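Uncharacterized protein (Parabacteroides merdae ATCC 43184, PDB 4OPW) is of unknown function but, as a member of the putative auto-transporter adhesin head GIN domain family with a beta-solenoid fold, may act in cell adhesion. Local coordinates at residues D3-N8 with E49-Y54; I16-F21 with V55-Q60; D20-K25 with W87-K92; L64-K69 with F79-N84; S94-F99 with N115-V120. All coordinates share one frame; numbering follows the deposited sequence. Where two conformers were deposited one is given.

Interaction 1: residues D3-N8 with E49-Y54; sequences DHVKGN and ENLHPY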
# COMPACT_ATOMS: atom_id res chain seq x y z
N ASP A 3 30.38 2.24 -13.42
CA ASP A 3 30.89 3.41 -12.73
C ASP A 3 30.05 3.67 -11.49
O ASP A 3 28.85 3.41 -11.49
CB ASP A 3 30.80 4.65 -13.65
CG ASP A 3 31.71 4.68 -14.87
OD1 ASP A 3 32.66 3.86 -14.93
OD2 ASP A 3 31.49 5.54 -15.76
N HIS A 4 30.69 4.16 -10.44
CA HIS A 4 29.94 4.63 -9.29
C HIS A 4 29.71 6.08 -9.56
O HIS A 4 30.66 6.79 -9.93
CB HIS A 4 30.71 4.41 -7.98
CG HIS A 4 30.63 3.03 -7.46
ND1 HIS A 4 29.83 2.71 -6.39
CD2 HIS A 4 31.30 1.92 -7.86
CE1 HIS A 4 30.02 1.42 -6.18
NE2 HIS A 4 30.90 0.91 -7.04
N VAL A 5 28.46 6.53 -9.47
CA VAL A 5 28.17 7.95 -9.71
C VAL A 5 27.45 8.52 -8.49
O VAL A 5 26.96 7.78 -7.64
CB VAL A 5 27.34 8.18 -11.02
CG1 VAL A 5 28.12 7.75 -12.26
CG2 VAL A 5 25.97 7.50 -10.95
N LYS A 6 27.33 9.85 -8.45
CA LYS A 6 26.55 10.49 -7.39
C LYS A 6 25.95 11.76 -7.93
O LYS A 6 26.50 12.37 -8.84
CB LYS A 6 27.40 10.76 -6.12
CG LYS A 6 28.53 11.77 -6.29
CD LYS A 6 29.22 12.04 -4.96
CE LYS A 6 30.44 12.90 -5.13
NZ LYS A 6 31.09 13.17 -3.80
N GLY A 7 24.81 12.14 -7.36
CA GLY A 7 24.13 13.36 -7.74
C GLY A 7 24.97 14.60 -7.50
O GLY A 7 25.67 14.70 -6.48
N ASN A 8 24.90 15.57 -8.44
CA ASN A 8 25.65 16.82 -8.33
C ASN A 8 24.87 17.88 -7.50
O ASN A 8 25.29 19.05 -7.41
CB ASN A 8 26.00 17.36 -9.74
CG ASN A 8 24.83 17.94 -10.52
OD1 ASN A 8 23.66 17.92 -10.09
ND2 ASN A 8 25.12 18.49 -11.69
N GLU A 49 20.47 16.60 -12.00
CA GLU A 49 20.56 16.69 -13.47
C GLU A 49 21.51 15.65 -14.10
O GLU A 49 21.17 15.09 -15.15
CB GLU A 49 20.96 18.11 -13.91
CG GLU A 49 22.19 18.67 -13.21
CD GLU A 49 22.59 20.07 -13.62
OE1 GLU A 49 21.71 20.86 -14.02
OE2 GLU A 49 23.80 20.37 -13.54
N ASN A 50 22.68 15.37 -13.46
CA ASN A 50 23.66 14.42 -14.03
C ASN A 50 23.21 12.95 -13.89
O ASN A 50 23.87 12.07 -14.46
CB ASN A 50 25.04 14.62 -13.37
CG ASN A 50 25.04 14.27 -11.89
OD1 ASN A 50 24.19 14.72 -11.12
ND2 ASN A 50 25.95 13.38 -11.48
N LEU A 51 22.08 12.69 -13.18
CA LEU A 51 21.63 11.31 -12.97
C LEU A 51 20.52 10.88 -13.96
O LEU A 51 20.23 9.68 -14.04
CB LEU A 51 21.16 11.10 -11.52
CG LEU A 51 22.27 11.24 -10.46
CD1 LEU A 51 21.70 10.99 -9.05
CD2 LEU A 51 23.43 10.25 -10.73
N HIS A 52 19.94 11.83 -14.74
CA HIS A 52 18.89 11.47 -15.71
C HIS A 52 19.32 10.35 -16.68
O HIS A 52 18.48 9.46 -16.95
CB HIS A 52 18.40 12.69 -16.49
CG HIS A 52 17.46 13.54 -15.70
ND1 HIS A 52 16.12 13.21 -15.55
CD2 HIS A 52 17.71 14.68 -15.01
CE1 HIS A 52 15.60 14.17 -14.80
NE2 HIS A 52 16.52 15.07 -14.45
N PRO A 53 20.61 10.25 -17.13
CA PRO A 53 20.98 9.14 -18.04
C PRO A 53 20.86 7.77 -17.40
O PRO A 53 20.80 6.78 -18.12
CB PRO A 53 22.45 9.45 -18.39
CG PRO A 53 22.57 10.92 -18.21
CD PRO A 53 21.75 11.19 -16.98
N TYR A 54 20.84 7.70 -16.05
CA TYR A 54 20.77 6.44 -15.31
C TYR A 54 19.35 6.12 -14.85
O TYR A 54 19.14 5.06 -14.28
CB TYR A 54 21.73 6.46 -14.10
CG TYR A 54 23.13 6.85 -14.51
CD1 TYR A 54 23.92 5.98 -15.26
CD2 TYR A 54 23.62 8.13 -14.28
CE1 TYR A 54 25.19 6.36 -15.72
CE2 TYR A 54 24.88 8.53 -14.74
CZ TYR A 54 25.67 7.63 -15.45
OH TYR A 54 26.93 7.98 -15.89
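Val5 faces Leu51 and Tyr54 at one end of this contact, and Asn8 meets Glu49 and Asn50 at the other. The two methyls of Val5 divide the work: CG2 packs on Leu51 CD2 at 3.7 Å, the two side chains running past each other in opposite senses, and also lies over one face of the Tyr54 ring near its rim, while CG1 approaches Tyr54 OH at 3.8 Å. Leu51 CD1 turns instead to Gly7 CA, 3.6 Å away. The meeting joins the short N-terminal strand 4-6, paired in parallel with strand 72-75, to the turn that leads from strand 42-46 into strand 55-60. The amide of Asn50 grips the backbone with both its atoms. Its ND2 gives a fairly straight bond to Lys6 O (2.9 Å, 163°), with the acceptor in the amide plane, and its OD1 receives Asn8 N (2.9 Å) from a direction tilted off the carbonyl plane. With CG of Asn8 lodged between its backbone N and carbonyl carbon (chi1 73°), ND2 reaches the anti side of Glu49 OE2 at 2.9 Å. The Asn8 and Glu49 side chains cross nearly at right angles, and Asn8 OD1 accepts from Lys10 N.

Interaction 2: residues I16-F21 with V55-Q60; sequences ITIDDF and VNIDIQ
Ile59 holds CG1 beside its backbone N (chi1 -64°) and then extends, carrying CD1 into the bend of the 16-21 chain; Ile18 has CG1 anti to its own N (chi1 -167°), which lays its outer branch across Ile59. The two side chains meet at about a right angle, with Ile18 CG1 3.7 Å from Ile59 CD1. That same methyl is enclosed further by the chain running past it, touching Asp19 O at 3.5 Å and Asp19 CB at 3.8 Å. Phe21 CB and ring atom CD2 each lie 4.2 Å from Ile59 CD1, while the rest of the ring leads away to Leu64 and Thr83. The second branch of Ile59, CG2, rests against Asp20 O at 3.6 Å. In the fold, strand 55-60 is an outermost strand of the long sheet, and 16-21 is the connection that leaves strand 11-17 on another face and runs past it toward strand 23-27; the two are joined by van der Waals packing, partly against backbone carbonyls. Farther along, Ile57 CG2 lies 3.9 Å from Ile18 CD1, and the ends of Ile57 and Ile16 come together more loosely, CD1 to CD1 at 4.3 Å. Ile43 of strand 42-46 touches Ile16, Ile18 and Ile57. Asp58 points its side chain from the other side of the strand, where Gln60 NE2 donates to its OD2 on the syn side but well out of the carboxylate plane.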
# COMPACT_ATOMS: atom_id res chain seq x y z
N ILE A 16 8.38 13.17 -20.34
CA ILE A 16 8.28 12.46 -21.61
C ILE A 16 6.97 11.71 -21.65
O ILE A 16 6.31 11.53 -20.62
CB ILE A 16 9.50 11.50 -21.87
CG1 ILE A 16 9.57 10.37 -20.80
CG2 ILE A 16 10.85 12.29 -21.98
CD1 ILE A 16 10.54 9.22 -21.09
N THR A 17 6.60 11.21 -22.84
CA THR A 17 5.42 10.37 -22.96
C THR A 17 5.79 9.01 -22.42
O THR A 17 6.98 8.65 -22.37
CB THR A 17 4.94 10.31 -24.41
OG1 THR A 17 6.03 9.82 -25.21
CG2 THR A 17 4.43 11.67 -24.91
N ILE A 18 4.78 8.26 -21.97
CA ILE A 18 5.00 6.90 -21.48
C ILE A 18 3.95 5.97 -22.07
O ILE A 18 2.81 6.39 -22.30
CB ILE A 18 5.01 6.86 -19.92
CG1 ILE A 18 5.56 5.51 -19.39
CG2 ILE A 18 3.64 7.22 -19.30
CD1 ILE A 18 5.75 5.44 -17.82
N ASP A 19 4.34 4.70 -22.30
CA ASP A 19 3.46 3.65 -22.80
C ASP A 19 2.42 3.29 -21.74
O ASP A 19 2.50 3.75 -20.59
CB ASP A 19 4.28 2.39 -23.18
CG ASP A 19 5.09 2.46 -24.47
OD1 ASP A 19 4.85 3.38 -25.28
OD2 ASP A 19 5.96 1.58 -24.67
N ASP A 20 1.43 2.46 -22.13
CA ASP A 20 0.39 2.02 -21.20
C ASP A 20 0.94 1.04 -20.18
O ASP A 20 1.68 0.11 -20.52
CB ASP A 20 -0.76 1.33 -21.99
CG ASP A 20 -1.64 2.23 -22.82
OD1 ASP A 20 -1.45 3.46 -22.78
OD2 ASP A 20 -2.53 1.70 -23.53
N PHE A 21 0.57 1.25 -18.91
CA PHE A 21 0.90 0.33 -17.82
C PHE A 21 -0.32 0.18 -16.93
O PHE A 21 -1.11 1.12 -16.82
CB PHE A 21 2.14 0.78 -17.01
CG PHE A 21 2.00 2.09 -16.28
CD1 PHE A 21 1.49 2.13 -14.98
CD2 PHE A 21 2.36 3.29 -16.89
CE1 PHE A 21 1.31 3.35 -14.32
CE2 PHE A 21 2.23 4.51 -16.21
CZ PHE A 21 1.69 4.54 -14.93
N VAL A 55 18.38 6.99 -15.15
CA VAL A 55 16.98 6.74 -14.75
C VAL A 55 16.40 5.64 -15.66
O VAL A 55 16.40 5.76 -16.89
CB VAL A 55 16.13 8.04 -14.74
CG1 VAL A 55 14.64 7.73 -14.55
CG2 VAL A 55 16.62 8.97 -13.63
N ASN A 56 15.93 4.55 -15.01
CA ASN A 56 15.33 3.40 -15.69
C ASN A 56 13.81 3.49 -15.66
O ASN A 56 13.22 3.56 -14.58
CB ASN A 56 15.79 2.09 -15.00
CG ASN A 56 15.26 0.82 -15.65
OD1 ASN A 56 15.18 0.70 -16.88
ND2 ASN A 56 14.89 -0.15 -14.83
N ILE A 57 13.18 3.55 -16.84
CA ILE A 57 11.72 3.53 -17.03
C ILE A 57 11.51 2.36 -17.97
O ILE A 57 11.93 2.44 -19.13
CB ILE A 57 11.14 4.87 -17.58
CG1 ILE A 57 11.40 6.04 -16.60
CG2 ILE A 57 9.63 4.73 -17.91
CD1 ILE A 57 11.35 7.42 -17.27
N ASP A 58 10.97 1.26 -17.46
CA ASP A 58 10.81 0.09 -18.31
C ASP A 58 9.44 -0.54 -18.14
O ASP A 58 9.02 -0.78 -17.01
CB ASP A 58 11.89 -0.95 -17.97
CG ASP A 58 12.02 -2.04 -19.03
OD1 ASP A 58 12.13 -1.69 -20.23
OD2 ASP A 58 12.06 -3.22 -18.66
N ILE A 59 8.74 -0.78 -19.25
CA ILE A 59 7.42 -1.41 -19.19
C ILE A 59 7.50 -2.78 -19.90
O ILE A 59 7.92 -2.87 -21.06
CB ILE A 59 6.29 -0.50 -19.78
CG1 ILE A 59 6.13 0.79 -18.94
CG2 ILE A 59 4.94 -1.26 -19.87
CD1 ILE A 59 5.24 1.87 -19.57
N GLN A 60 7.16 -3.84 -19.15
CA GLN A 60 7.13 -5.22 -19.66
C GLN A 60 5.78 -5.80 -19.32
O GLN A 60 5.40 -5.79 -18.15
CB GLN A 60 8.27 -6.06 -19.03
CG GLN A 60 9.70 -5.60 -19.35
CD GLN A 60 10.04 -5.61 -20.82
OE1 GLN A 60 9.65 -6.52 -21.58
NE2 GLN A 60 10.79 -4.62 -21.26

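Interaction 3: residues D20-K25 with W87-K92; sequences DFNAIK and WLKEVK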
# COMPACT_ATOMS: atom_id res chain seq x y z
N ASP A 20 1.43 2.46 -22.13
CA ASP A 20 0.39 2.02 -21.20
C ASP A 20 0.94 1.04 -20.18
O ASP A 20 1.68 0.11 -20.52
CB ASP A 20 -0.76 1.33 -21.99
CG ASP A 20 -1.64 2.23 -22.82
OD1 ASP A 20 -1.45 3.46 -22.78
OD2 ASP A 20 -2.53 1.70 -23.53
N PHE A 21 0.57 1.25 -18.91
CA PHE A 21 0.90 0.33 -17.82
C PHE A 21 -0.32 0.18 -16.93
O PHE A 21 -1.11 1.12 -16.82
CB PHE A 21 2.14 0.78 -17.01
CG PHE A 21 2.00 2.09 -16.28
CD1 PHE A 21 1.49 2.13 -14.98
CD2 PHE A 21 2.36 3.29 -16.89
CE1 PHE A 21 1.31 3.35 -14.32
CE2 PHE A 21 2.23 4.51 -16.21
CZ PHE A 21 1.69 4.54 -14.93
N ASN A 22 -0.46 -0.97 -16.25
CA ASN A 22 -1.58 -1.15 -15.32
C ASN A 22 -1.04 -1.68 -13.96
O ASN A 22 -1.82 -2.03 -13.07
CB ASN A 22 -2.66 -2.09 -15.90
CG ASN A 22 -2.18 -3.49 -16.19
OD1 ASN A 22 -1.07 -3.89 -15.81
ND2 ASN A 22 -3.02 -4.27 -16.88
N ALA A 23 0.30 -1.73 -13.82
CA ALA A 23 0.95 -2.23 -12.62
C ALA A 23 2.25 -1.49 -12.44
O ALA A 23 2.91 -1.11 -13.42
CB ALA A 23 1.19 -3.74 -12.72
N ILE A 24 2.60 -1.24 -11.17
CA ILE A 24 3.80 -0.47 -10.83
C ILE A 24 4.68 -1.26 -9.85
O ILE A 24 4.16 -1.86 -8.90
CB ILE A 24 3.41 0.91 -10.21
CG1 ILE A 24 2.59 1.78 -11.20
CG2 ILE A 24 4.67 1.69 -9.72
CD1 ILE A 24 1.83 3.01 -10.54
N LYS A 25 5.99 -1.23 -10.07
CA LYS A 25 6.98 -1.85 -9.19
C LYS A 25 8.18 -0.94 -9.05
O LYS A 25 8.73 -0.49 -10.05
CB LYS A 25 7.39 -3.24 -9.70
CG LYS A 25 8.33 -4.03 -8.80
CD LYS A 25 8.54 -5.43 -9.39
CE LYS A 25 9.57 -6.25 -8.65
NZ LYS A 25 9.78 -7.58 -9.30
N TRP A 87 -5.64 2.57 -16.21
CA TRP A 87 -5.93 1.47 -15.31
C TRP A 87 -4.78 1.20 -14.35
O TRP A 87 -3.61 1.38 -14.71
CB TRP A 87 -6.21 0.20 -16.12
CG TRP A 87 -7.32 0.34 -17.12
CD1 TRP A 87 -7.19 0.47 -18.47
CD2 TRP A 87 -8.72 0.43 -16.83
NE1 TRP A 87 -8.44 0.60 -19.05
CE2 TRP A 87 -9.39 0.59 -18.06
CE3 TRP A 87 -9.47 0.40 -15.64
CZ2 TRP A 87 -10.79 0.67 -18.15
CZ3 TRP A 87 -10.86 0.47 -15.73
CH2 TRP A 87 -11.50 0.63 -16.97
N LEU A 88 -5.12 0.73 -13.14
CA LEU A 88 -4.11 0.33 -12.15
C LEU A 88 -4.64 -0.86 -11.35
O LEU A 88 -5.62 -0.72 -10.62
CB LEU A 88 -3.70 1.48 -11.22
CG LEU A 88 -2.56 1.15 -10.25
CD1 LEU A 88 -1.23 0.94 -10.98
CD2 LEU A 88 -2.45 2.19 -9.16
N LYS A 89 -4.00 -2.02 -11.49
CA LYS A 89 -4.46 -3.21 -10.77
C LYS A 89 -3.48 -3.61 -9.66
O LYS A 89 -3.84 -4.44 -8.80
CB LYS A 89 -4.71 -4.39 -11.75
CG LYS A 89 -3.40 -4.98 -12.33
CD LYS A 89 -3.66 -6.18 -13.24
CE LYS A 89 -2.37 -6.78 -13.70
NZ LYS A 89 -2.59 -7.98 -14.54
N GLU A 90 -2.25 -3.09 -9.68
CA GLU A 90 -1.25 -3.54 -8.71
C GLU A 90 -0.15 -2.54 -8.48
O GLU A 90 0.31 -1.88 -9.41
CB GLU A 90 -0.62 -4.84 -9.25
CG GLU A 90 0.43 -5.53 -8.40
CD GLU A 90 0.99 -6.70 -9.18
OE1 GLU A 90 0.24 -7.67 -9.39
OE2 GLU A 90 2.11 -6.57 -9.73
N VAL A 91 0.30 -2.46 -7.22
CA VAL A 91 1.45 -1.65 -6.83
C VAL A 91 2.32 -2.48 -5.90
O VAL A 91 1.81 -3.05 -4.92
CB VAL A 91 1.07 -0.29 -6.16
CG1 VAL A 91 2.33 0.53 -5.79
CG2 VAL A 91 0.13 0.55 -7.03
N LYS A 92 3.63 -2.55 -6.22
CA LYS A 92 4.62 -3.21 -5.37
C LYS A 92 5.65 -2.12 -5.01
O LYS A 92 6.36 -1.65 -5.90
CB LYS A 92 5.26 -4.43 -6.08
CG LYS A 92 4.25 -5.44 -6.60
CD LYS A 92 4.87 -6.76 -6.98
CE LYS A 92 3.80 -7.82 -7.08
NZ LYS A 92 4.00 -8.71 -8.25
O HOH W 1 -3.55 1.62 -18.21
O HOH W 2 3.78 -4.63 -10.18
O HOH W 3 6.68 -8.83 -8.84
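Trp87 begins the contact with Phe21 and Asn22: its O receives the CA-H of Asn22 (CA to O 3.3 Å), and a water bridges Trp87 N to Phe21 O, accepting from the first and donating to the second. Leu88 turns its side chain back toward the first segment, CG trans to the main-chain nitrogen (chi1 -175°), and its CD1 crosses the end of Ile24 at roughly a right angle, 3.7 Å from Ile24 CD1. Lys89 gives the straightest bond across the pair, N to Asn22 O at 2.7 Å and 174° in the carbonyl plane; its CG packs 3.4 Å from that backbone oxygen, and the chain then passes obliquely along the Asn22 side chain. From Glu90 the chains are regular parallel partners, Glu90 beside Ala23, Val91 beside Ile24 and Lys92 beside Lys25. Glu90 O takes Ile24 N (3.0 Å), and Ile24 O takes Lys92 N (2.8 Å). Glu90 OE2 also receives a water that donates weakly to Ile24 O. Val91 shares a face with Ile24, and Lys92 CB lies 4.1 Å from Lys25 CG on the other. Strand 23-27 thus sits between strand 63-66 and strand 90-94, and strand 109-114 follows on the far side of 90-94; Phe32 and Tyr34 of strand 31-36 and Phe99 of strand 98-101 pack against Ile24 in the interior.

Interaction 4: residues L64-K69 with F79-N84; sequences LTVGFK and FIVKTN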
# COMPACT_ATOMS: atom_id res chain seq x y z
N LEU A 64 5.10 -1.44 -15.09
CA LEU A 64 6.07 -0.37 -15.08
C LEU A 64 7.04 -0.54 -13.91
O LEU A 64 6.61 -0.64 -12.76
CB LEU A 64 5.36 1.01 -15.00
CG LEU A 64 6.26 2.22 -14.63
CD1 LEU A 64 7.27 2.56 -15.77
CD2 LEU A 64 5.42 3.46 -14.33
N THR A 65 8.34 -0.54 -14.21
CA THR A 65 9.42 -0.53 -13.22
C THR A 65 10.16 0.79 -13.35
O THR A 65 10.50 1.20 -14.46
CB THR A 65 10.38 -1.74 -13.34
OG1 THR A 65 9.64 -2.94 -13.10
CG2 THR A 65 11.54 -1.68 -12.33
N VAL A 66 10.41 1.47 -12.21
CA VAL A 66 11.21 2.70 -12.20
C VAL A 66 12.35 2.51 -11.19
O VAL A 66 12.13 1.99 -10.11
CB VAL A 66 10.36 3.99 -11.92
CG1 VAL A 66 11.23 5.24 -11.84
CG2 VAL A 66 9.27 4.19 -12.97
N GLY A 67 13.55 2.97 -11.55
CA GLY A 67 14.70 2.95 -10.66
C GLY A 67 15.91 3.46 -11.41
O GLY A 67 15.78 4.34 -12.27
N PHE A 68 17.08 2.92 -11.09
CA PHE A 68 18.32 3.27 -11.79
C PHE A 68 18.85 2.08 -12.59
O PHE A 68 18.50 0.93 -12.31
CB PHE A 68 19.41 3.75 -10.82
CG PHE A 68 19.16 5.10 -10.19
CD1 PHE A 68 19.05 6.24 -10.97
CD2 PHE A 68 19.10 5.23 -8.80
CE1 PHE A 68 18.80 7.50 -10.38
CE2 PHE A 68 18.89 6.49 -8.21
CZ PHE A 68 18.76 7.61 -9.00
N LYS A 69 19.67 2.38 -13.61
CA LYS A 69 20.34 1.41 -14.49
C LYS A 69 21.64 2.01 -15.01
O LYS A 69 21.80 3.23 -15.03
CB LYS A 69 19.44 0.99 -15.67
CG LYS A 69 18.98 2.17 -16.55
CD LYS A 69 19.06 1.90 -18.04
CE LYS A 69 18.46 3.03 -18.85
NZ LYS A 69 19.21 4.31 -18.71
N PHE A 79 14.37 11.97 -5.69
CA PHE A 79 13.95 11.23 -6.88
C PHE A 79 12.41 11.24 -6.87
O PHE A 79 11.79 10.56 -6.05
CB PHE A 79 14.55 9.82 -6.87
CG PHE A 79 14.47 8.96 -8.12
CD1 PHE A 79 13.46 9.15 -9.06
CD2 PHE A 79 15.35 7.89 -8.30
CE1 PHE A 79 13.38 8.34 -10.19
CE2 PHE A 79 15.26 7.08 -9.43
CZ PHE A 79 14.28 7.31 -10.37
N ILE A 80 11.82 12.10 -7.72
CA ILE A 80 10.36 12.24 -7.80
C ILE A 80 9.87 11.70 -9.13
O ILE A 80 10.44 12.02 -10.18
CB ILE A 80 9.90 13.73 -7.62
CG1 ILE A 80 10.53 14.40 -6.37
CG2 ILE A 80 8.34 13.83 -7.58
CD1 ILE A 80 10.26 15.96 -6.30
N VAL A 81 8.81 10.90 -9.08
CA VAL A 81 8.14 10.35 -10.25
C VAL A 81 6.70 10.85 -10.24
O VAL A 81 6.02 10.74 -9.21
CB VAL A 81 8.22 8.80 -10.30
CG1 VAL A 81 7.44 8.24 -11.50
CG2 VAL A 81 9.67 8.33 -10.34
N LYS A 82 6.24 11.45 -11.35
CA LYS A 82 4.85 11.85 -11.50
C LYS A 82 4.33 11.20 -12.79
O LYS A 82 4.86 11.49 -13.86
CB LYS A 82 4.68 13.38 -11.54
CG LYS A 82 3.21 13.79 -11.58
CD LYS A 82 3.01 15.29 -11.68
CE LYS A 82 1.61 15.60 -12.14
NZ LYS A 82 1.20 17.00 -11.82
N THR A 83 3.32 10.30 -12.69
CA THR A 83 2.84 9.65 -13.92
C THR A 83 1.35 9.32 -13.80
O THR A 83 0.75 9.50 -12.74
CB THR A 83 3.71 8.40 -14.23
OG1 THR A 83 3.44 7.95 -15.56
CG2 THR A 83 3.55 7.29 -13.21
N ASN A 84 0.75 8.87 -14.90
CA ASN A 84 -0.66 8.53 -14.94
C ASN A 84 -0.89 7.34 -15.87
O ASN A 84 -0.07 7.08 -16.77
CB ASN A 84 -1.52 9.75 -15.39
CG ASN A 84 -1.37 10.10 -16.85
OD1 ASN A 84 -0.29 10.51 -17.31
ND2 ASN A 84 -2.44 9.92 -17.64
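Phe79 and Phe68 set their rings obliquely against each other: the planes are 47° apart and the centroids 4.9 Å. Over one face of Phe68, toward its rim, stands Phe79 CE2, and the closest approach is Phe68 CZ to Phe79 CD2 at 3.5 Å. Around the Phe79 ring, Gly67 O lies in the ring plane at the edge, 3.8 Å from CZ, and Val66 CG1 comes in obliquely, 4.0 Å from the same CZ. A chi1 of -168° at Phe79 carries the ring across toward the corner at Gly67, where the chain turns from one face to the next. Val66 CG1 also meets Val81 CG2 at 3.8 Å, the two valines lying alongside with opposed directions. Leu64 CD2 and Thr83 CG2 continue the row more loosely, at 4.4 Å; Thr83 gives its OG1 to His42 O. Strands 63-66 and 80-85 thus face each other across the interior and run roughly antiparallel, with Phe32 of strand 31-36 touching Leu64, Val81 and Thr83. Apart from the carbonyl oxygen of Gly67 at the Phe79 edge, the contact is carbon on carbon, and the two segments meet through apolar burial, in which side-chain shape rather than directed bonding sets the fit.

Interaction 5: residues S94-F99 with N115-V120; sequences SGNANF and NSNCLV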
# COMPACT_ATOMS: atom_id res chain seq x y z
N SER A 94 8.77 -0.83 -2.26
CA SER A 94 9.79 -1.28 -1.30
C SER A 94 10.83 -0.19 -1.09
O SER A 94 10.89 0.77 -1.86
CB SER A 94 10.51 -2.51 -1.86
OG SER A 94 9.60 -3.58 -2.07
N GLY A 95 11.63 -0.35 -0.04
CA GLY A 95 12.81 0.47 0.21
C GLY A 95 12.60 1.92 0.59
O GLY A 95 13.37 2.79 0.17
N ASN A 96 11.60 2.17 1.46
CA ASN A 96 11.34 3.48 2.03
C ASN A 96 10.88 4.50 0.96
O ASN A 96 11.12 5.70 1.08
CB ASN A 96 12.55 3.99 2.85
CG ASN A 96 12.16 4.68 4.14
OD1 ASN A 96 11.07 5.26 4.27
ND2 ASN A 96 13.05 4.66 5.12
N ALA A 97 10.16 4.00 -0.05
CA ALA A 97 9.51 4.82 -1.06
C ALA A 97 8.24 5.48 -0.50
O ALA A 97 7.72 5.03 0.54
CB ALA A 97 9.12 3.93 -2.25
N ASN A 98 7.79 6.53 -1.16
CA ASN A 98 6.53 7.19 -0.88
C ASN A 98 5.65 6.97 -2.12
O ASN A 98 6.02 7.44 -3.20
CB ASN A 98 6.72 8.68 -0.57
CG ASN A 98 7.36 9.03 0.76
OD1 ASN A 98 7.34 8.27 1.74
ND2 ASN A 98 7.91 10.24 0.84
N PHE A 99 4.57 6.19 -2.00
CA PHE A 99 3.62 6.04 -3.11
C PHE A 99 2.37 6.82 -2.75
O PHE A 99 1.78 6.56 -1.71
CB PHE A 99 3.27 4.57 -3.46
CG PHE A 99 2.30 4.49 -4.61
CD1 PHE A 99 2.75 4.50 -5.93
CD2 PHE A 99 0.92 4.42 -4.37
CE1 PHE A 99 1.84 4.44 -6.99
CE2 PHE A 99 0.02 4.34 -5.44
CZ PHE A 99 0.48 4.38 -6.75
N ASN A 115 6.44 -2.92 1.31
CA ASN A 115 7.50 -3.55 2.08
C ASN A 115 8.54 -2.56 2.55
O ASN A 115 8.51 -1.39 2.17
CB ASN A 115 8.18 -4.61 1.21
CG ASN A 115 7.23 -5.61 0.58
OD1 ASN A 115 7.16 -5.76 -0.65
ND2 ASN A 115 6.44 -6.27 1.41
N SER A 116 9.47 -3.06 3.38
CA SER A 116 10.66 -2.37 3.86
C SER A 116 10.49 -0.84 3.96
O SER A 116 11.03 -0.08 3.15
CB SER A 116 11.86 -2.72 2.97
OG SER A 116 11.54 -2.66 1.58
N ASN A 117 9.71 -0.40 4.98
CA ASN A 117 9.53 0.99 5.42
C ASN A 117 8.84 1.95 4.46
O ASN A 117 8.81 3.16 4.74
CB ASN A 117 10.89 1.61 5.80
CG ASN A 117 11.63 0.77 6.80
OD1 ASN A 117 11.36 0.85 8.00
ND2 ASN A 117 12.48 -0.10 6.31
N CYS A 118 8.21 1.44 3.39
CA CYS A 118 7.48 2.28 2.46
C CYS A 118 6.30 2.97 3.12
O CYS A 118 5.86 2.57 4.21
CB CYS A 118 7.00 1.45 1.28
SG CYS A 118 8.26 1.20 0.02
N LEU A 119 5.81 4.04 2.48
CA LEU A 119 4.58 4.71 2.87
C LEU A 119 3.68 4.74 1.65
O LEU A 119 4.09 5.25 0.61
CB LEU A 119 4.83 6.13 3.43
CG LEU A 119 3.57 6.99 3.73
CD1 LEU A 119 2.68 6.35 4.84
CD2 LEU A 119 3.96 8.40 4.15
N VAL A 120 2.49 4.15 1.75
CA VAL A 120 1.50 4.15 0.66
C VAL A 120 0.31 4.97 1.12
O VAL A 120 -0.24 4.70 2.19
CB VAL A 120 1.06 2.71 0.24
CG1 VAL A 120 -0.11 2.75 -0.76
CG2 VAL A 120 2.25 1.91 -0.32
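Two successive corner turns of a beta-solenoid stack here, Ser94-Ala97 on Asn115-Cys118, each passing from one face of the coil to the next. Asn115 to Cys118 forms a type I' turn, Gly95 and Asn96 likewise have positive phi, and the two corners lie one upon the other. Ser116 OG, held between its own N and carbonyl carbon (chi1 45°), receives Gly95 N at 2.8 Å, and Ser116 O receives Asn96 N at 2.9 Å, nearly along the C=O axis. Asn96 and Asn117 pack obliquely, CB to CB 4.1 Å. Past the corner the strands settle into parallel ladder bonding: Leu119 N gives to Ala97 O (2.9 Å) and Phe99 N to Leu119 O (2.8 Å). Ala97 and Cys118, whose sulfur is uncertainly placed, meet at the inner side of the turns. Phe99 CD2 reaches Val120 CG1 at 4.1 Å on the interior face, where Ile24 and Val91 also touch Phe99, while Asn98 pairs with Leu119 on the outer one and in one conformer donates ND2 to Asp31 OD1. Like positions stacked coil upon coil, with in-register corners and parallel strands, are the hallmark of the parallel beta-helix, consistent with this family's pectate lyase-like clan.

Overall arrangement
Interactions 2, 3 and 4 form one cluster where the solenoid begins. Interactions 2 and 4 have centres about 8 Å apart and are stitched by the antiparallel bonds between strands 55-60 and 63-66, such as Asn56 N to Gly67 O (2.7 Å). Strand 63-66 then pairs with 23-27 through Ala23 O and Leu64 N (2.8 Å), bringing in interaction 3. Asp20 and Phe21 belong to both interactions 2 and 3. Interaction 5 continues the coil, its centre about 16 Å from that of interaction 3, with Ile24 CD1 3.8 Å from Phe99 CE1. Interaction 1 lies at the periphery, joined to interaction 4 by Tyr54 O and Lys69 N (2.8 Å). An ethanediol, probably from crystallisation, sits near Phe68.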